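Local structure of hemolysin BL lytic component L1 (Bacillus cereus, 7NMQ) at residues P35-S40 with K53-N58; T147-N152 with T284-T289. The protein is the lytic component L1 of hemolysin BL, an alpha-helical enterotoxin from Bacillus cereus that probably acts with its partner components to form pores in host cell membranes. One frame throughout, in Å; residues are numbered along the deposited sequence. Where two conformers were deposited one is given.

In the fold
Both contacts belong to the long helical bundle expected of a toxin related to ClyA, and both lie on the same side of the chain's centre, contact 1 about 28 Å and contact 2 about 21 Å from it. Their own centres are 12 Å apart. Contact 1 ties the loop after helix 10-33 back to helix 45-103. Contact 2 pairs helix 107-154 with helix 275-325. The two meet directly: Asn-58 ND2 lies 2.9 Å from Asn-152 OD1, a probable hydrogen bond, and Ile-55 CG1 packs 3.6 Å from Asn-152 CB. In these contacts helix 45-103 meets the loop through Ile-55 and His-56, and helix 107-154 through Ile-55 and Asn-58.

Contact 1: residues P35-S40 with K53-N58; sequences PNVNLS and KNIHLN
His-56 NE2 donates a short hydrogen bond of 2.7 Å to Val-37 O. The bond is nearly straight, with an N-H...O angle of 167°. The oxygen lies close to the plane of the imidazole, and the donor meets it in the carbonyl plane on a lone pair. The bond should hold the ring against rotation. Val-37 N in turn donates to Gln-59 OE1 of the same helix, so both polar backbone atoms of Val-37 are held by helix 45-103.

Asn-36 packs on the same histidine. Its CB lies 3.6 Å from His-56 CD2. With CG anti to the carbonyl carbon (chi1 -78°), the Asn-36 amide is laid alongside the ring. The amide and ring planes are only 8° apart, and Asn-36 ND2 lies 3.8 Å from His-56 CG. The amide ends are held by the same helix farther on: OD1 takes a hydrogen bond from Arg-63, and ND2 gives one to Glu-60.

The apolar contact is between Val-37 CG1 and Ile-55 CG2, 3.9 Å apart. The same valine methyl, CG1, also lies 3.7 Å from His-56 NE2. Farther along the loop, Asn-38 OD1 accepts from Ser-40 N at 3.0 Å, an Asx turn, and also from Ser-40 OG.

The loop joins helix 10-33 to helix 45-103. Val-37 also touches Ala-279 and Ser-282 of helix 275-325, while Ile-55 reaches Asn-152 of helix 107-154 and Leu-162 of helix 161-169.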
ATOM      1  N   PRO A  35     -17.011   2.927 -15.410  1.00 15.24           N
ATOM      2  CA  PRO A  35     -18.398   3.378 -15.325  1.00 15.20           C
ATOM      3  C   PRO A  35     -19.360   2.270 -14.911  1.00 14.61           C
ATOM      4  O   PRO A  35     -18.984   1.102 -14.909  1.00 14.03           O
ATOM      5  CB  PRO A  35     -18.705   3.825 -16.743  1.00 16.23           C
ATOM      6  CG  PRO A  35     -17.855   2.939 -17.569  1.00 16.68           C
ATOM      7  CD  PRO A  35     -16.548   2.809 -16.801  1.00 16.91           C
ATOM      8  N   ASN A  36     -20.561   2.693 -14.521  1.00 14.18           N
ATOM      9  CA  ASN A  36     -21.682   1.746 -14.299  1.00 13.50           C
ATOM     10  C   ASN A  36     -21.804   0.836 -15.513  1.00 13.92           C
ATOM     11  O   ASN A  36     -21.736   1.316 -16.680  1.00 16.00           O
ATOM     12  CB  ASN A  36     -22.983   2.453 -13.950  1.00 15.06           C
ATOM     13  CG  ASN A  36     -23.085   2.946 -12.525  1.00 16.05           C
ATOM     14  OD1 ASN A  36     -22.111   2.918 -11.777  1.00 15.97           O
ATOM     15  ND2 ASN A  36     -24.273   3.395 -12.145  1.00 17.70           N
ATOM     16  N   VAL A  37     -22.021  -0.436 -15.284  1.00 12.19           N
ATOM     17  CA  VAL A  37     -22.053  -1.402 -16.416  1.00 12.73           C
ATOM     18  C   VAL A  37     -23.236  -1.068 -17.316  1.00 12.92           C
ATOM     19  O   VAL A  37     -24.361  -0.870 -16.851  1.00 13.27           O
ATOM     20  CB  VAL A  37     -22.099  -2.849 -15.920  1.00 12.84           C
ATOM     21  CG1 VAL A  37     -23.364  -3.204 -15.154  1.00 13.24           C
ATOM     22  CG2 VAL A  37     -21.923  -3.837 -17.049  1.00 13.43           C
ATOM     23  N   ASN A  38     -22.971  -1.084 -18.610  1.00 13.34           N
ATOM     24  CA  ASN A  38     -24.003  -0.839 -19.628  1.00 13.16           C
ATOM     25  C   ASN A  38     -24.582  -2.170 -20.110  1.00 12.90           C
ATOM     26  O   ASN A  38     -23.954  -2.872 -20.894  1.00 12.84           O
ATOM     27  CB  ASN A  38     -23.429  -0.013 -20.781  1.00 13.64           C
ATOM     28  CG  ASN A  38     -24.475   0.311 -21.841  1.00 16.02           C
ATOM     29  OD1 ASN A  38     -25.643  -0.072 -21.764  1.00 16.15           O
ATOM     30  ND2 ASN A  38     -24.031   1.022 -22.847  1.00 17.05           N
ATOM     31  N   LEU A  39     -25.789  -2.470 -19.662  1.00 13.54           N
ATOM     32  CA  LEU A  39     -26.598  -3.583 -20.230  1.00 13.75           C
ATOM     33  C   LEU A  39     -27.941  -3.057 -20.715  1.00 14.11           C
ATOM     34  O   LEU A  39     -28.940  -3.801 -20.694  1.00 17.09           O
ATOM     35  CB  LEU A  39     -26.750  -4.675 -19.180  1.00 15.00           C
ATOM     36  CG  LEU A  39     -25.493  -5.530 -19.065  1.00 14.96           C
ATOM     37  CD1 LEU A  39     -25.544  -6.355 -17.804  1.00 16.75           C
ATOM     38  CD2 LEU A  39     -25.294  -6.415 -20.298  1.00 14.92           C
ATOM     39  N   SER A  40     -27.987  -1.811 -21.146  0.50 15.29           N
ATOM     40  CA  SER A  40     -29.244  -1.216 -21.643  0.50 16.67           C
ATOM     41  C   SER A  40     -29.633  -1.895 -22.964  0.50 17.73           C
ATOM     42  O   SER A  40     -28.752  -2.207 -23.770  0.50 18.19           O
ATOM     43  CB  SER A  40     -29.112   0.254 -21.792  0.50 17.15           C
ATOM     44  OG  SER A  40     -28.216   0.551 -22.842  0.50 21.05           O
ATOM     45  N   LYS A  53     -29.797  -3.480 -11.323  0.50 12.70           N
ATOM     46  CA  LYS A  53     -30.043  -2.345 -10.392  0.50 13.57           C
ATOM     47  C   LYS A  53     -29.104  -2.459  -9.184  0.50 13.08           C
ATOM     48  O   LYS A  53     -28.498  -1.456  -8.781  0.50 13.38           O
ATOM     49  CB  LYS A  53     -31.507  -2.284  -9.943  0.50 15.18           C
ATOM     50  CG  LYS A  53     -31.723  -1.529  -8.635  0.50 16.78           C
ATOM     51  CD  LYS A  53     -33.157  -1.457  -8.166  0.50 19.32           C
ATOM     52  CE  LYS A  53     -33.275  -0.809  -6.809  0.50 21.31           C
ATOM     53  NZ  LYS A  53     -34.498  -1.219  -6.078  0.50 24.92           N
ATOM     54  N   ASN A  54     -28.978  -3.664  -8.636  1.00 12.56           N
ATOM     55  CA  ASN A  54     -28.137  -3.900  -7.450  1.00 13.05           C
ATOM     56  C   ASN A  54     -26.663  -3.737  -7.794  1.00 11.75           C
ATOM     57  O   ASN A  54     -25.932  -3.179  -6.981  1.00 12.43           O
ATOM     58  CB  ASN A  54     -28.432  -5.262  -6.863  1.00 14.22           C
ATOM     59  CG  ASN A  54     -29.775  -5.212  -6.187  1.00 19.04           C
ATOM     60  OD1 ASN A  54     -30.177  -4.188  -5.652  1.00 26.62           O
ATOM     61  ND2 ASN A  54     -30.409  -6.331  -6.079  1.00 25.78           N
ATOM     62  N   ILE A  55     -26.246  -4.222  -8.953  1.00 11.57           N
ATOM     63  CA  ILE A  55     -24.842  -4.045  -9.408  1.00 11.23           C
ATOM     64  C   ILE A  55     -24.527  -2.567  -9.490  1.00 10.90           C
ATOM     65  O   ILE A  55     -23.453  -2.135  -9.071  1.00 11.00           O
ATOM     66  CB  ILE A  55     -24.622  -4.776 -10.725  1.00 11.70           C
ATOM     67  CG1 ILE A  55     -24.585  -6.272 -10.405  1.00 13.19           C
ATOM     68  CG2 ILE A  55     -23.373  -4.257 -11.410  1.00 13.51           C
ATOM     69  CD1 ILE A  55     -24.653  -7.179 -11.567  1.00 15.09           C
ATOM     70  N   HIS A  56     -25.405  -1.763 -10.063  1.00 11.69           N
ATOM     71  CA  HIS A  56     -25.121  -0.324 -10.164  1.00 11.37           C
ATOM     72  C   HIS A  56     -24.985   0.294  -8.783  1.00 11.23           C
ATOM     73  O   HIS A  56     -24.084   1.131  -8.593  1.00 11.03           O
ATOM     74  CB  HIS A  56     -26.231   0.382 -10.923  1.00 12.25           C
ATOM     75  CG  HIS A  56     -26.166   0.091 -12.381  1.00 12.66           C
ATOM     76  ND1 HIS A  56     -27.258   0.274 -13.187  1.00 13.84           N
ATOM     77  CD2 HIS A  56     -25.146  -0.317 -13.175  1.00 12.39           C
ATOM     78  CE1 HIS A  56     -26.910  -0.049 -14.437  1.00 13.80           C
ATOM     79  NE2 HIS A  56     -25.624  -0.414 -14.469  1.00 13.32           N
ATOM     80  N   LEU A  57     -25.800  -0.108  -7.809  1.00 11.48           N
ATOM     81  CA  LEU A  57     -25.636   0.393  -6.428  1.00 11.48           C
ATOM     82  C   LEU A  57     -24.280  -0.088  -5.884  1.00 10.98           C
ATOM     83  O   LEU A  57     -23.603   0.692  -5.196  1.00 11.58           O
ATOM     84  CB  LEU A  57     -26.760  -0.136  -5.535  1.00 13.26           C
ATOM     85  CG  LEU A  57     -28.140   0.373  -5.899  1.00 14.09           C
ATOM     86  CD1 LEU A  57     -29.192  -0.221  -4.961  1.00 17.11           C
ATOM     87  CD2 LEU A  57     -28.222   1.861  -5.919  1.00 15.47           C
ATOM     88  N   ASN A  58     -23.897  -1.308  -6.160  1.00 10.45           N
ATOM     89  CA  ASN A  58     -22.594  -1.829  -5.693  1.00 10.74           C
ATOM     90  C   ASN A  58     -21.474  -1.017  -6.323  1.00 10.47           C
ATOM     91  O   ASN A  58     -20.464  -0.723  -5.640  1.00 11.37           O
ATOM     92  CB  ASN A  58     -22.364  -3.271  -6.064  1.00 10.96           C
ATOM     93  CG  ASN A  58     -23.358  -4.239  -5.454  1.00 12.74           C
ATOM     94  OD1 ASN A  58     -23.989  -4.018  -4.397  1.00 16.71           O
ATOM     95  ND2 ASN A  58     -23.446  -5.359  -6.093  1.00 13.34           N
TER

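Contact 2: residues T147-N152 with T284-T289; sequences TDFKNN and TNAKET
Phe-149 sets its ring against segment 284-289 of helix 275-325 and meets the backbone and first side-chain atoms of two successive residues there. The ring CG is anti to the backbone N (chi1 -173°), which carries the ring over to the other helix. Lys-287 CB lies in the ring plane at the edge, 3.9 Å from Phe-149 CE2. Ala-286 CB approaches obliquely, 3.8 Å from Phe-149 CZ. Lys-287 N is also oblique to the ring, 3.5 Å from Phe-149 CE2.

The two lysines meet beside this apolar patch. Their chains touch lightly, Lys-150 CG to Lys-287 CD at 4.3 Å. Their ammonium groups stand 5.2 Å apart, NZ to NZ. A water accepts from both, which probably eases the like charges. Lys-287 bends at chi3 and chi4, bringing its NZ 2.8 Å from Glu-288 OE2 in a salt bridge. Glu-181 of helix 173-200 makes a second salt bridge to the same nitrogen.

This is an antiparallel helix pair within the long bundle, joined by an apolar contact at Phe-149 with a water-bridged lysine pair beside it. The axes of the two short segments run 9.6 Å apart at closest, antiparallel in sense, with 150° between their directions. Phe-149 also packs on Leu-283 and Leu-290 of helix 275-325. Helix 45-103 borders helix 107-154 at Asp-148 and Asn-152, and helix 173-200 lies against Thr-284 and Glu-288.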
ATOM      1  N   THR A 147     -18.250  -8.829  -1.497  1.00 12.97           N
ATOM      2  CA  THR A 147     -19.092 -10.031  -1.463  1.00 13.56           C
ATOM      3  C   THR A 147     -20.464  -9.714  -2.093  1.00 12.91           C
ATOM      4  O   THR A 147     -21.006 -10.566  -2.771  1.00 13.00           O
ATOM      5  CB  THR A 147     -19.240 -10.628  -0.079  1.00 15.91           C
ATOM      6  OG1 THR A 147     -19.711  -9.639   0.813  1.00 19.36           O
ATOM      7  CG2 THR A 147     -17.895 -11.069   0.440  1.00 18.22           C
ATOM      8  N   ASP A 148     -21.013  -8.533  -1.841  0.50 12.89           N
ATOM      9  CA  ASP A 148     -22.303  -8.104  -2.443  0.50 12.91           C
ATOM     10  C   ASP A 148     -22.174  -8.137  -3.967  0.50 11.73           C
ATOM     11  O   ASP A 148     -23.038  -8.717  -4.667  0.50 11.87           O
ATOM     12  CB  ASP A 148     -22.629  -6.656  -2.107  0.50 13.88           C
ATOM     13  CG  ASP A 148     -23.102  -6.399  -0.694  0.50 15.43           C
ATOM     14  OD1 ASP A 148     -23.556  -7.358  -0.057  0.50 17.26           O
ATOM     15  OD2 ASP A 148     -23.116  -5.215  -0.300  0.50 18.97           O
ATOM     16  N   PHE A 149     -21.105  -7.551  -4.472  1.00 11.45           N
ATOM     17  CA  PHE A 149     -20.843  -7.480  -5.916  1.00 11.52           C
ATOM     18  C   PHE A 149     -20.641  -8.875  -6.479  1.00 11.36           C
ATOM     19  O   PHE A 149     -21.304  -9.250  -7.483  1.00 11.84           O
ATOM     20  CB  PHE A 149     -19.669  -6.556  -6.164  1.00 11.70           C
ATOM     21  CG  PHE A 149     -19.406  -6.282  -7.616  1.00 11.69           C
ATOM     22  CD1 PHE A 149     -20.136  -5.324  -8.273  1.00 13.01           C
ATOM     23  CD2 PHE A 149     -18.480  -7.015  -8.320  1.00 13.13           C
ATOM     24  CE1 PHE A 149     -19.884  -5.048  -9.611  1.00 13.36           C
ATOM     25  CE2 PHE A 149     -18.246  -6.753  -9.648  1.00 14.26           C
ATOM     26  CZ  PHE A 149     -18.914  -5.737 -10.271  1.00 12.92           C
ATOM     27  N   LYS A 150     -19.792  -9.698  -5.855  1.00 11.76           N
ATOM     28  CA  LYS A 150     -19.536 -11.061  -6.335  1.00 12.33           C
ATOM     29  C   LYS A 150     -20.864 -11.799  -6.396  1.00 11.95           C
ATOM     30  O   LYS A 150     -21.103 -12.518  -7.364  1.00 12.42           O
ATOM     31  CB  LYS A 150     -18.580 -11.795  -5.389  1.00 13.63           C
ATOM     32  CG  LYS A 150     -18.356 -13.258  -5.714  1.00 14.85           C
ATOM     33  CD  LYS A 150     -17.184 -13.873  -4.919  1.00 16.00           C
ATOM     34  CE  LYS A 150     -17.233 -15.381  -4.909  1.00 18.70           C
ATOM     35  NZ  LYS A 150     -17.010 -15.914  -6.279  1.00 20.72           N
ATOM     36  N   ASN A 151     -21.706 -11.702  -5.379  1.00 12.42           N
ATOM     37  CA  ASN A 151     -22.996 -12.438  -5.371  1.00 12.33           C
ATOM     38  C   ASN A 151     -23.901 -11.932  -6.506  1.00 11.82           C
ATOM     39  O   ASN A 151     -24.546 -12.767  -7.159  1.00 12.01           O
ATOM     40  CB  ASN A 151     -23.638 -12.348  -3.996  1.00 13.51           C
ATOM     41  CG  ASN A 151     -24.911 -13.152  -3.951  1.00 14.84           C
ATOM     42  OD1 ASN A 151     -24.874 -14.340  -4.170  1.00 15.82           O
ATOM     43  ND2 ASN A 151     -26.029 -12.469  -3.805  1.00 17.45           N
ATOM     44  N   ASN A 152     -23.928 -10.652  -6.790  1.00 12.16           N
ATOM     45  CA  ASN A 152     -24.836 -10.124  -7.831  1.00 12.09           C
ATOM     46  C   ASN A 152     -24.265 -10.511  -9.184  1.00 12.21           C
ATOM     47  O   ASN A 152     -25.063 -10.788 -10.117  1.00 12.71           O
ATOM     48  CB  ASN A 152     -25.011  -8.626  -7.704  1.00 12.85           C
ATOM     49  CG  ASN A 152     -25.888  -8.197  -6.558  1.00 13.43           C
ATOM     50  OD1 ASN A 152     -25.618  -7.204  -5.867  1.00 15.81           O
ATOM     51  ND2 ASN A 152     -26.975  -8.892  -6.378  1.00 16.39           N
ATOM     52  N   THR A 284     -16.333  -8.754 -14.432  1.00 10.68           N
ATOM     53  CA  THR A 284     -15.349  -9.737 -13.923  1.00 10.66           C
ATOM     54  C   THR A 284     -14.092  -8.994 -13.463  1.00 11.06           C
ATOM     55  O   THR A 284     -13.517  -9.279 -12.423  1.00 10.91           O
ATOM     56  CB  THR A 284     -15.040 -10.814 -14.957  1.00 11.12           C
ATOM     57  OG1 THR A 284     -16.267 -11.443 -15.334  1.00 13.13           O
ATOM     58  CG2 THR A 284     -14.103 -11.855 -14.394  1.00 12.15           C
ATOM     59  N   ASN A 285     -13.663  -8.028 -14.247  0.50 11.64           N
ATOM     60  CA  ASN A 285     -12.514  -7.157 -13.917  0.50 11.72           C
ATOM     61  C   ASN A 285     -12.768  -6.493 -12.562  0.50 11.42           C
ATOM     62  O   ASN A 285     -11.866  -6.524 -11.710  0.50 11.87           O
ATOM     63  CB  ASN A 285     -12.315  -6.129 -15.031  0.50 12.76           C
ATOM     64  CG  ASN A 285     -11.140  -5.216 -14.802  0.50 13.61           C
ATOM     65  OD1 ASN A 285     -10.025  -5.696 -14.804  0.50 14.70           O
ATOM     66  ND2 ASN A 285     -11.396  -3.915 -14.730  0.50 15.89           N
ATOM     67  N   ALA A 286     -13.934  -5.882 -12.394  1.00 11.10           N
ATOM     68  CA  ALA A 286     -14.267  -5.192 -11.134  1.00 10.84           C
ATOM     69  C   ALA A 286     -14.273  -6.204  -9.988  1.00 11.01           C
ATOM     70  O   ALA A 286     -13.826  -5.854  -8.891  1.00 11.53           O
ATOM     71  CB  ALA A 286     -15.537  -4.419 -11.258  1.00 11.68           C
ATOM     72  N   LYS A 287     -14.831  -7.382 -10.205  1.00 10.88           N
ATOM     73  CA  LYS A 287     -14.934  -8.387  -9.133  1.00 11.26           C
ATOM     74  C   LYS A 287     -13.526  -8.662  -8.609  1.00 11.89           C
ATOM     75  O   LYS A 287     -13.333  -8.743  -7.381  1.00 12.57           O
ATOM     76  CB  LYS A 287     -15.575  -9.636  -9.722  1.00 12.62           C
ATOM     77  CG  LYS A 287     -15.761 -10.754  -8.731  1.00 14.60           C
ATOM     78  CD  LYS A 287     -16.564 -11.890  -9.319  1.00 17.27           C
ATOM     79  CE  LYS A 287     -15.924 -12.567 -10.494  1.00 21.28           C
ATOM     80  NZ  LYS A 287     -14.707 -13.342 -10.207  1.00 26.44           N
ATOM     81  N   GLU A 288     -12.593  -8.850  -9.509  1.00 11.09           N
ATOM     82  CA  GLU A 288     -11.232  -9.212  -9.112  1.00 11.79           C
ATOM     83  C   GLU A 288     -10.629  -8.059  -8.300  1.00 12.28           C
ATOM     84  O   GLU A 288     -10.035  -8.290  -7.231  1.00 12.45           O
ATOM     85  CB  GLU A 288     -10.394  -9.587 -10.316  1.00 12.82           C
ATOM     86  CG  GLU A 288     -10.882 -10.849 -11.015  1.00 15.40           C
ATOM     87  CD  GLU A 288     -10.973 -12.026 -10.023  1.00 21.65           C
ATOM     88  OE1 GLU A 288      -9.958 -12.358  -9.360  1.00 27.23           O
ATOM     89  OE2 GLU A 288     -12.098 -12.526  -9.807  1.00 26.91           O
ATOM     90  N   THR A 289     -10.754  -6.847  -8.797  1.00 11.18           N
ATOM     91  CA  THR A 289     -10.175  -5.679  -8.127  1.00 10.43           C
ATOM     92  C   THR A 289     -10.803  -5.519  -6.749  1.00 11.17           C
ATOM     93  O   THR A 289     -10.106  -5.155  -5.794  1.00 11.98           O
ATOM     94  CB  THR A 289     -10.307  -4.426  -8.974  1.00 11.59           C
ATOM     95  OG1 THR A 289      -9.582  -4.639 -10.182  1.00 14.60           O
ATOM     96  CG2 THR A 289      -9.792  -3.222  -8.216  1.00 12.44           C
TER
HETATM   97  O   HOH W   1     -14.818 -14.509  -7.463  1.00 27.73           O